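Long-range contacts in insecticidal Delta-Endotoxin Cry8Ea1 (Bacillus Thuringiensis, PDB 3EB7), which is toxic to larvae of the underground pest Holotrichia parallela and, as in other three-domain Cry toxins, probably acts by forming pores in gut cell membranes: residues V7-S12 with E398-L404; E241-I247 with V427-T433; Y342-A348 with A390-E396. One frame throughout, in Å; residues are numbered along the deposited sequence.

Overall arrangement
The three contacts step outward from the helical bundle into the central, beta-rich part of the toxin. Contact 1 joins helix 2-20 to the loop 398-404 and is partly buried, with apolar packing around a proline and backbone carbonyls linked by water. Contact 2 is the buried one, a short strand pairing with aromatic faces and a few side-chain hydrogen bonds. Contact 3, partly buried and farthest from the chain's centre, pairs the edge strand 389-394 with 340-352 and carries more charged groups. Contacts 2 and 3 lie in different sheets that pack together, F430 and W432 meeting T344 and S395. Contact 1 touches contact 2 through E398, which probably hydrogen-bonds D245 N, and through L399, packing on W432.

Contact 1. Residues V7-S12 with E398-L404; sequences VKTAIS and ELPPETL
P400 presses its ring against V7, K8 and I11 on one side of the helical segment 7-12, and this apolar packing forms the middle of the contact. The CD1 methyl of I11 lies 3.5 Å from P400 CD, a tight fit for two carbons, while P400 CG reaches the K8 backbone at CA, 3.7 Å away. V7 turns CG1 anti to its own backbone N (chi1 164°), which brings that methyl to 3.9 Å from P400 CD and also close to the carbonyl oxygen of E398. Farther along, I11 uses its other branch: CG2 meets E402 CG at 3.9 Å, the two side chains crossing at about a right angle. Toward solvent the bent aliphatic chain of K8 touches L404, with CE 3.8 Å from CD1.

The polar part is mostly carried by water. One molecule donates to K8 O (2.8 Å) and P401 O (2.7 Å); a second donates to both S12 O and E402 O. The one direct candidate, S12 OG to E402 O at 3.3 Å, is weak and not settled. The E398 carboxylate turns to other partners, D245 N and R209.

Helix 2-20 here meets a loop between helices 395-398 and 408-411, an interface between the N-terminal helical bundle and the beta-prism domain of the three-domain Cry toxin fold.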
loop_
_atom_site.group_PDB
_atom_site.type_symbol
_atom_site.label_atom_id
_atom_site.label_comp_id
_atom_site.label_asym_id
_atom_site.label_seq_id
_atom_site.Cartn_x
_atom_site.Cartn_y
_atom_site.Cartn_z
ATOM N N VAL A 7 9.474 -9.243 2.438
ATOM C CA VAL A 7 8.301 -8.448 2.757
ATOM C C VAL A 7 8.600 -7.604 3.985
ATOM O O VAL A 7 8.194 -6.458 4.091
ATOM C CB VAL A 7 7.082 -9.374 2.950
ATOM C CG1 VAL A 7 5.939 -8.662 3.660
ATOM C CG2 VAL A 7 6.621 -9.848 1.577
ATOM N N LYS A 8 9.365 -8.191 4.900
ATOM C CA LYS A 8 9.831 -7.486 6.065
ATOM C C LYS A 8 10.676 -6.298 5.614
ATOM O O LYS A 8 10.481 -5.193 6.067
ATOM C CB LYS A 8 10.602 -8.471 6.958
ATOM C CG LYS A 8 10.738 -8.063 8.388
ATOM C CD LYS A 8 11.682 -9.014 9.107
ATOM C CE LYS A 8 12.463 -8.306 10.229
ATOM N NZ LYS A 8 13.814 -7.848 9.785
ATOM N N THR A 9 11.593 -6.529 4.686
ATOM C CA THR A 9 12.478 -5.490 4.167
ATOM C C THR A 9 11.721 -4.370 3.468
ATOM O O THR A 9 11.949 -3.187 3.737
ATOM C CB THR A 9 13.485 -6.100 3.177
ATOM O OG1 THR A 9 14.235 -7.111 3.867
ATOM C CG2 THR A 9 14.443 -5.027 2.630
ATOM N N ALA A 10 10.836 -4.756 2.561
ATOM C CA ALA A 10 10.057 -3.837 1.762
ATOM C C ALA A 10 9.128 -2.994 2.632
ATOM O O ALA A 10 8.978 -1.792 2.388
ATOM C CB ALA A 10 9.260 -4.614 0.721
ATOM N N ILE A 11 8.502 -3.603 3.643
ATOM C CA ILE A 11 7.597 -2.832 4.527
ATOM C C ILE A 11 8.368 -1.813 5.342
ATOM O O ILE A 11 7.923 -0.674 5.529
ATOM C CB ILE A 11 6.760 -3.743 5.441
ATOM C CG1 ILE A 11 5.555 -4.283 4.659
ATOM C CG2 ILE A 11 6.286 -2.998 6.659
ATOM C CD1 ILE A 11 4.792 -5.365 5.383
ATOM N N SER A 12 9.539 -2.231 5.823
ATOM C CA SER A 12 10.405 -1.386 6.609
ATOM C C SER A 12 10.895 -0.172 5.793
ATOM O O SER A 12 10.955 0.971 6.291
ATOM C CB SER A 12 11.590 -2.242 7.062
ATOM O OG SER A 12 12.634 -1.437 7.567
ATOM N N GLU A 398 2.972 -12.213 7.375
ATOM C CA GLU A 398 2.566 -11.645 6.078
ATOM C C GLU A 398 2.584 -10.112 6.113
ATOM O O GLU A 398 3.042 -9.469 5.167
ATOM C CB GLU A 398 1.195 -12.203 5.690
ATOM C CG GLU A 398 1.148 -13.722 5.839
ATOM C CD GLU A 398 -0.139 -14.369 5.345
ATOM O OE1 GLU A 398 -0.295 -15.613 5.488
ATOM O OE2 GLU A 398 -0.999 -13.663 4.781
ATOM N N LEU A 399 2.171 -9.552 7.248
ATOM C CA LEU A 399 2.148 -8.105 7.520
ATOM C C LEU A 399 3.010 -7.658 8.746
ATOM O O LEU A 399 2.462 -7.190 9.798
ATOM C CB LEU A 399 0.680 -7.694 7.708
ATOM C CG LEU A 399 -0.197 -7.892 6.474
ATOM C CD1 LEU A 399 -1.616 -7.530 6.773
ATOM C CD2 LEU A 399 0.320 -7.078 5.274
ATOM N N PRO A 400 4.360 -7.763 8.617
ATOM C CA PRO A 400 5.240 -7.490 9.766
ATOM C C PRO A 400 5.244 -6.043 10.185
ATOM O O PRO A 400 4.827 -5.179 9.418
ATOM C CB PRO A 400 6.651 -7.899 9.262
ATOM C CG PRO A 400 6.587 -7.716 7.786
ATOM C CD PRO A 400 5.144 -8.162 7.423
ATOM N N PRO A 401 5.712 -5.763 11.410
ATOM C CA PRO A 401 5.959 -4.368 11.803
ATOM C C PRO A 401 7.070 -3.726 10.945
ATOM O O PRO A 401 7.815 -4.438 10.252
ATOM C CB PRO A 401 6.382 -4.487 13.282
ATOM C CG PRO A 401 5.894 -5.776 13.722
ATOM C CD PRO A 401 5.979 -6.690 12.519
ATOM N N GLU A 402 7.153 -2.400 10.998
ATOM C CA GLU A 402 8.072 -1.633 10.181
ATOM C C GLU A 402 9.498 -1.692 10.733
ATOM O O GLU A 402 10.454 -1.270 10.066
ATOM C CB GLU A 402 7.601 -0.161 10.089
ATOM C CG GLU A 402 6.415 0.005 9.143
ATOM C CD GLU A 402 5.873 1.435 9.054
ATOM O OE1 GLU A 402 6.548 2.371 9.569
ATOM O OE2 GLU A 402 4.765 1.610 8.457
ATOM N N THR A 403 9.616 -2.207 11.954
ATOM C CA THR A 403 10.891 -2.364 12.652
ATOM C C THR A 403 10.726 -3.400 13.774
ATOM O O THR A 403 9.597 -3.683 14.220
ATOM C CB THR A 403 11.361 -1.014 13.261
ATOM O OG1 THR A 403 12.678 -1.159 13.790
ATOM C CG2 THR A 403 10.451 -0.562 14.404
ATOM N N LEU A 404 11.846 -3.966 14.218
ATOM C CA LEU A 404 11.884 -4.728 15.462
ATOM C C LEU A 404 12.550 -3.929 16.615
ATOM O O LEU A 404 12.610 -4.399 17.757
ATOM C CB LEU A 404 12.571 -6.074 15.243
ATOM C CG LEU A 404 11.867 -7.048 14.286
ATOM C CD1 LEU A 404 12.773 -8.237 13.974
ATOM C CD2 LEU A 404 10.485 -7.517 14.802
HETATM O O HOH W 1 10.092 -4.635 8.789
HETATM O O HOH W 2 10.955 1.175 8.985
#

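Contact 2. Residues E241-I247 with V427-T433; sequences EVYTDPI and VPVFSWT
Antiparallel pairing of strand 241-243 with strand 427-434 makes one edge of a three-stranded sheet in the beta-prism domain, with V242 and W432 as a hydrogen-bonded pair. V242 N reaches W432 O at 3.0 Å, and W432 N returns a bond to V242 O. T244 N continues the ladder to F430 O; beyond D245 and P246, I247 N closes on P428 O at 2.9 Å, almost straight at 174°.

Two CH-pi contacts cover aromatic faces. I247 CD1 stands over the centre of the F430 ring, 3.4 Å from its centroid, whereas S431 CB covers a face of Y243 nearer the rim. The indole N-H of W432 donates to T244 OG1 at 3.2 Å, the oxygen lying 16° out of the indole plane, and a water ties that hydroxyl to D245 O and F430 N. S431 OG donates to E241 OE2 (2.9 Å) from above the carboxylate plane; R272 and H275 hold the same carboxylate. P246 CB packs on V427 CG1 at 3.6 Å.

Helix 198-220 covers V242, Y243 and P246, strand 414-422 flanks strand 427-434 within the sheet, and strand 340-352 lies against I247, F430 and W432.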
loop_
_atom_site.group_PDB
_atom_site.type_symbol
_atom_site.label_atom_id
_atom_site.label_comp_id
_atom_site.label_asym_id
_atom_site.label_seq_id
_atom_site.Cartn_x
_atom_site.Cartn_y
_atom_site.Cartn_z
ATOM N N GLU A 241 -6.521 -1.934 0.307
ATOM C CA GLU A 241 -6.649 -3.073 1.213
ATOM C C GLU A 241 -5.800 -4.212 0.669
ATOM O O GLU A 241 -5.831 -4.461 -0.545
ATOM C CB GLU A 241 -8.077 -3.591 1.163
ATOM C CG GLU A 241 -8.984 -3.136 2.263
ATOM C CD GLU A 241 -10.380 -3.741 2.078
ATOM O OE1 GLU A 241 -10.806 -3.916 0.892
ATOM O OE2 GLU A 241 -11.021 -4.075 3.110
ATOM N N VAL A 242 -5.108 -4.925 1.564
ATOM C CA VAL A 242 -4.432 -6.194 1.241
ATOM C C VAL A 242 -5.127 -7.313 2.015
ATOM O O VAL A 242 -5.720 -7.083 3.070
ATOM C CB VAL A 242 -2.896 -6.188 1.563
ATOM C CG1 VAL A 242 -2.122 -5.190 0.639
ATOM C CG2 VAL A 242 -2.624 -5.877 3.042
ATOM N N TYR A 243 -5.089 -8.521 1.467
ATOM C CA TYR A 243 -5.725 -9.646 2.101
ATOM C C TYR A 243 -4.693 -10.690 2.491
ATOM O O TYR A 243 -3.860 -11.076 1.654
ATOM C CB TYR A 243 -6.747 -10.250 1.162
ATOM C CG TYR A 243 -7.901 -9.329 0.833
ATOM C CD1 TYR A 243 -7.751 -8.246 -0.067
ATOM C CD2 TYR A 243 -9.146 -9.548 1.390
ATOM C CE1 TYR A 243 -8.859 -7.400 -0.386
ATOM C CE2 TYR A 243 -10.250 -8.704 1.070
ATOM C CZ TYR A 243 -10.094 -7.662 0.194
ATOM O OH TYR A 243 -11.185 -6.894 -0.090
ATOM N N THR A 244 -4.748 -11.146 3.752
ATOM C CA THR A 244 -3.860 -12.233 4.208
ATOM C C THR A 244 -4.336 -13.575 3.668
ATOM O O THR A 244 -5.430 -13.659 3.115
ATOM C CB THR A 244 -3.671 -12.267 5.772
ATOM O OG1 THR A 244 -4.935 -12.151 6.421
ATOM C CG2 THR A 244 -2.771 -11.127 6.224
ATOM N N ASP A 245 -3.536 -14.645 3.831
ATOM C CA ASP A 245 -3.945 -15.949 3.288
ATOM C C ASP A 245 -5.220 -16.436 4.009
ATOM O O ASP A 245 -5.437 -16.125 5.162
ATOM C CB ASP A 245 -2.828 -17.001 3.375
ATOM C CG ASP A 245 -1.643 -16.764 2.391
ATOM O OD1 ASP A 245 -1.631 -15.877 1.495
ATOM O OD2 ASP A 245 -0.654 -17.513 2.542
ATOM N N PRO A 246 -6.088 -17.190 3.311
ATOM C CA PRO A 246 -7.256 -17.722 4.001
ATOM C C PRO A 246 -6.895 -18.545 5.284
ATOM O O PRO A 246 -5.862 -19.264 5.319
ATOM C CB PRO A 246 -7.910 -18.602 2.921
ATOM C CG PRO A 246 -7.526 -18.000 1.656
ATOM C CD PRO A 246 -6.091 -17.545 1.875
ATOM N N ILE A 247 -7.732 -18.429 6.329
ATOM C CA ILE A 247 -7.443 -19.055 7.618
ATOM C C ILE A 247 -8.039 -20.454 7.646
ATOM O O ILE A 247 -9.118 -20.710 8.233
ATOM C CB ILE A 247 -7.886 -18.173 8.817
ATOM C CG1 ILE A 247 -7.323 -16.745 8.627
ATOM C CG2 ILE A 247 -7.341 -18.773 10.127
ATOM C CD1 ILE A 247 -7.943 -15.697 9.508
ATOM N N VAL A 427 -14.029 -21.069 6.157
ATOM C CA VAL A 427 -12.771 -20.367 6.052
ATOM C C VAL A 427 -12.938 -18.835 5.915
ATOM O O VAL A 427 -13.452 -18.356 4.908
ATOM C CB VAL A 427 -11.883 -20.901 4.867
ATOM C CG1 VAL A 427 -10.559 -20.196 4.852
ATOM C CG2 VAL A 427 -11.656 -22.392 4.946
ATOM N N PRO A 428 -12.492 -18.080 6.938
ATOM C CA PRO A 428 -12.414 -16.609 6.868
ATOM C C PRO A 428 -11.159 -16.064 6.175
ATOM O O PRO A 428 -10.118 -16.737 6.112
ATOM C CB PRO A 428 -12.453 -16.172 8.346
ATOM C CG PRO A 428 -12.045 -17.407 9.180
ATOM C CD PRO A 428 -12.065 -18.622 8.258
ATOM N N VAL A 429 -11.272 -14.858 5.621
ATOM C CA VAL A 429 -10.115 -14.144 5.087
ATOM C C VAL A 429 -10.103 -12.794 5.799
ATOM O O VAL A 429 -11.150 -12.176 5.985
ATOM C CB VAL A 429 -10.201 -13.998 3.512
ATOM C CG1 VAL A 429 -9.204 -13.013 2.963
ATOM C CG2 VAL A 429 -9.982 -15.339 2.845
ATOM N N PHE A 430 -8.929 -12.362 6.245
ATOM C CA PHE A 430 -8.777 -11.032 6.863
ATOM C C PHE A 430 -8.227 -10.055 5.827
ATOM O O PHE A 430 -7.315 -10.394 5.074
ATOM C CB PHE A 430 -7.834 -11.106 8.067
ATOM C CG PHE A 430 -8.375 -11.861 9.284
ATOM C CD1 PHE A 430 -7.536 -12.109 10.383
ATOM C CD2 PHE A 430 -9.686 -12.317 9.360
ATOM C CE1 PHE A 430 -8.018 -12.796 11.539
ATOM C CE2 PHE A 430 -10.169 -13.013 10.523
ATOM C CZ PHE A 430 -9.364 -13.231 11.588
ATOM N N SER A 431 -8.809 -8.866 5.758
ATOM C CA SER A 431 -8.242 -7.752 4.988
ATOM C C SER A 431 -7.727 -6.649 5.900
ATOM O O SER A 431 -8.169 -6.490 7.029
ATOM C CB SER A 431 -9.248 -7.177 3.966
ATOM O OG SER A 431 -10.236 -6.399 4.612
ATOM N N TRP A 432 -6.783 -5.884 5.387
ATOM C CA TRP A 432 -6.024 -4.955 6.202
ATOM C C TRP A 432 -5.753 -3.665 5.466
ATOM O O TRP A 432 -5.528 -3.701 4.264
ATOM C CB TRP A 432 -4.670 -5.590 6.573
ATOM C CG TRP A 432 -4.785 -6.926 7.212
ATOM C CD1 TRP A 432 -5.105 -8.123 6.605
ATOM C CD2 TRP A 432 -4.537 -7.226 8.576
ATOM N NE1 TRP A 432 -5.086 -9.130 7.535
ATOM C CE2 TRP A 432 -4.740 -8.595 8.748
ATOM C CE3 TRP A 432 -4.166 -6.457 9.678
ATOM C CZ2 TRP A 432 -4.588 -9.219 9.993
ATOM C CZ3 TRP A 432 -4.008 -7.073 10.903
ATOM C CH2 TRP A 432 -4.223 -8.434 11.051
ATOM N N THR A 433 -5.681 -2.559 6.213
ATOM C CA THR A 433 -5.307 -1.263 5.664
ATOM C C THR A 433 -3.980 -0.833 6.239
ATOM O O THR A 433 -3.626 -1.240 7.339
ATOM C CB THR A 433 -6.382 -0.161 5.887
ATOM O OG1 THR A 433 -6.709 -0.069 7.273
ATOM C CG2 THR A 433 -7.674 -0.470 5.073
HETATM O O HOH W 3 -6.638 -14.048 6.014
#

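Contact 3. Residues Y342-A348 with A390-E396; sequences YKTLSTA and AQEKDSE
The carbonyl oxygen of K393 accepts one firm bond, from S346 N at 2.8 Å in the carbonyl plane, and is also approached by L345 CA and, weakly, by a water. That water bonds the hydroxyls of T344 and S346 too, linking two side chains of one strand to a carbonyl of the other, on the face of the sheet that carries T344 and S346.

K393 N returns a bond to S346 O at 2.7 Å, and A348 with Q391 forms the next hydrogen-bonded pair of this antiparallel ladder. L345 with D394 and T347 with E392 are the intervening non-hydrogen-bonded pairs, their side chains on one face of the sheet; L345 CD2 packs against D394 CB at 3.6 Å there. T347 OG1 meets E392 OE2, but the modelled length is too short to be trusted.

At the other end the ladder changes character as segment 390-396 turns into the short, weakly bonded helix that follows. S395 N still reaches T344 O at 3.0 Å, but the return bond from T344 N goes to S395 OG (3.1 Å, 170° at the hydrogen), the side chain taking the place of a backbone carbonyl. A chi1 of 69° holds that hydroxyl between its own backbone N and carbonyl carbon. D394 is the N-cap: its OD2 accepts from E396 N at 3.1 Å, above the carboxylate plane. K343 lays CD against the E396 carboxylate, 3.4 Å from OE2, while N408 and a water shared with Y342 O hold OE1. Y342 and K343 form a classic beta bulge opposite D367.

Backbone bonds thus secure the edge strand, while the D394 cap and the S395 hydroxyl manage the passage from strand to helix; K343 NZ, 3.9 Å from D394 OD2 in a long salt bridge, probably adds only weak electrostatic attraction.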
loop_
_atom_site.group_PDB
_atom_site.type_symbol
_atom_site.label_atom_id
_atom_site.label_comp_id
_atom_site.label_asym_id
_atom_site.label_seq_id
_atom_site.Cartn_x
_atom_site.Cartn_y
_atom_site.Cartn_z
ATOM N N TYR A 342 -3.551 -4.673 15.366
ATOM C CA TYR A 342 -2.257 -4.773 14.694
ATOM C C TYR A 342 -1.732 -6.201 14.509
ATOM O O TYR A 342 -0.776 -6.413 13.780
ATOM C CB TYR A 342 -1.226 -3.863 15.384
ATOM C CG TYR A 342 -1.035 -4.137 16.849
ATOM C CD1 TYR A 342 -0.101 -5.094 17.289
ATOM C CD2 TYR A 342 -1.802 -3.463 17.805
ATOM C CE1 TYR A 342 0.047 -5.385 18.674
ATOM C CE2 TYR A 342 -1.652 -3.735 19.176
ATOM C CZ TYR A 342 -0.724 -4.680 19.601
ATOM O OH TYR A 342 -0.602 -4.942 20.952
ATOM N N LYS A 343 -2.356 -7.180 15.155
ATOM C CA LYS A 343 -1.913 -8.566 15.029
ATOM C C LYS A 343 -3.052 -9.492 15.334
ATOM O O LYS A 343 -3.833 -9.247 16.243
ATOM C CB LYS A 343 -0.748 -8.869 15.973
ATOM C CG LYS A 343 -0.343 -10.358 15.986
ATOM C CD LYS A 343 1.067 -10.545 16.493
ATOM C CE LYS A 343 1.135 -11.233 17.800
ATOM N NZ LYS A 343 1.665 -12.607 17.657
ATOM N N THR A 344 -3.173 -10.539 14.528
ATOM C CA THR A 344 -4.118 -11.584 14.767
ATOM C C THR A 344 -3.276 -12.832 14.813
ATOM O O THR A 344 -2.315 -12.967 14.038
ATOM C CB THR A 344 -5.211 -11.698 13.640
ATOM O OG1 THR A 344 -4.602 -11.951 12.359
ATOM C CG2 THR A 344 -6.069 -10.420 13.579
ATOM N N LEU A 345 -3.619 -13.727 15.740
ATOM C CA LEU A 345 -3.009 -15.034 15.802
ATOM C C LEU A 345 -4.168 -16.003 15.756
ATOM O O LEU A 345 -4.987 -15.999 16.651
ATOM C CB LEU A 345 -2.185 -15.146 17.086
ATOM C CG LEU A 345 -1.145 -16.279 17.245
ATOM C CD1 LEU A 345 -1.824 -17.528 17.728
ATOM C CD2 LEU A 345 -0.348 -16.626 15.996
ATOM N N SER A 346 -4.279 -16.802 14.690
ATOM C CA SER A 346 -5.464 -17.630 14.503
ATOM C C SER A 346 -5.105 -19.091 14.487
ATOM O O SER A 346 -4.033 -19.467 13.995
ATOM C CB SER A 346 -6.193 -17.306 13.197
ATOM O OG SER A 346 -6.342 -15.906 12.984
ATOM N N THR A 347 -6.019 -19.919 14.982
ATOM C CA THR A 347 -5.849 -21.335 14.897
ATOM C C THR A 347 -6.812 -21.916 13.852
ATOM O O THR A 347 -8.016 -22.011 14.064
ATOM C CB THR A 347 -6.030 -21.991 16.291
ATOM O OG1 THR A 347 -5.080 -21.425 17.200
ATOM C CG2 THR A 347 -5.835 -23.514 16.233
ATOM N N ALA A 348 -6.266 -22.303 12.713
ATOM C CA ALA A 348 -7.017 -23.026 11.740
ATOM C C ALA A 348 -7.043 -24.522 12.147
ATOM O O ALA A 348 -6.000 -25.200 12.173
ATOM C CB ALA A 348 -6.420 -22.800 10.356
ATOM N N ALA A 390 -4.325 -28.532 14.287
ATOM C CA ALA A 390 -4.383 -27.081 14.274
ATOM C C ALA A 390 -3.134 -26.527 13.582
ATOM O O ALA A 390 -2.048 -27.130 13.680
ATOM C CB ALA A 390 -4.493 -26.529 15.719
ATOM N N GLN A 391 -3.288 -25.374 12.928
ATOM C CA GLN A 391 -2.174 -24.544 12.430
ATOM C C GLN A 391 -2.299 -23.124 12.943
ATOM O O GLN A 391 -3.360 -22.544 12.851
ATOM C CB GLN A 391 -2.236 -24.471 10.931
ATOM C CG GLN A 391 -1.166 -25.221 10.281
ATOM C CD GLN A 391 -1.585 -25.680 8.922
ATOM O OE1 GLN A 391 -1.957 -24.868 8.050
ATOM N NE2 GLN A 391 -1.544 -27.005 8.721
ATOM N N GLU A 392 -1.208 -22.544 13.422
ATOM C CA GLU A 392 -1.210 -21.172 13.908
ATOM C C GLU A 392 -0.906 -20.235 12.748
ATOM O O GLU A 392 0.140 -20.360 12.116
ATOM C CB GLU A 392 -0.160 -20.980 15.017
ATOM C CG GLU A 392 -0.464 -21.702 16.342
ATOM C CD GLU A 392 -1.473 -20.943 17.250
ATOM O OE1 GLU A 392 -1.047 -20.368 18.302
ATOM O OE2 GLU A 392 -2.681 -20.923 16.913
ATOM N N LYS A 393 -1.820 -19.305 12.452
ATOM C CA LYS A 393 -1.555 -18.303 11.443
ATOM C C LYS A 393 -1.319 -16.959 12.167
ATOM O O LYS A 393 -2.127 -16.510 12.968
ATOM C CB LYS A 393 -2.675 -18.224 10.395
ATOM C CG LYS A 393 -3.333 -19.529 9.942
ATOM C CD LYS A 393 -2.415 -20.552 9.287
ATOM C CE LYS A 393 -2.001 -20.178 7.821
ATOM N NZ LYS A 393 -3.092 -19.579 6.936
ATOM N N ASP A 394 -0.148 -16.382 11.940
ATOM C CA ASP A 394 0.319 -15.215 12.656
ATOM C C ASP A 394 0.412 -14.177 11.585
ATOM O O ASP A 394 1.180 -14.316 10.649
ATOM C CB ASP A 394 1.690 -15.519 13.280
ATOM C CG ASP A 394 2.375 -14.291 13.900
ATOM O OD1 ASP A 394 3.489 -14.464 14.459
ATOM O OD2 ASP A 394 1.841 -13.163 13.837
ATOM N N SER A 395 -0.391 -13.132 11.712
ATOM C CA SER A 395 -0.505 -12.132 10.656
ATOM C C SER A 395 0.806 -11.368 10.404
ATOM O O SER A 395 1.074 -10.875 9.280
ATOM C CB SER A 395 -1.671 -11.175 10.962
ATOM O OG SER A 395 -1.376 -10.357 12.064
ATOM N N GLU A 396 1.635 -11.285 11.440
ATOM C CA GLU A 396 2.910 -10.553 11.347
ATOM C C GLU A 396 3.927 -11.237 10.464
ATOM O O GLU A 396 4.947 -10.656 10.161
ATOM C CB GLU A 396 3.541 -10.312 12.727
ATOM C CG GLU A 396 2.755 -9.326 13.570
ATOM C CD GLU A 396 3.515 -8.931 14.824
ATOM O OE1 GLU A 396 3.465 -7.730 15.185
ATOM O OE2 GLU A 396 4.168 -9.825 15.436
HETATM O O HOH W 4 2.122 -5.924 14.016
HETATM O O HOH W 5 -4.343 -14.348 11.744
#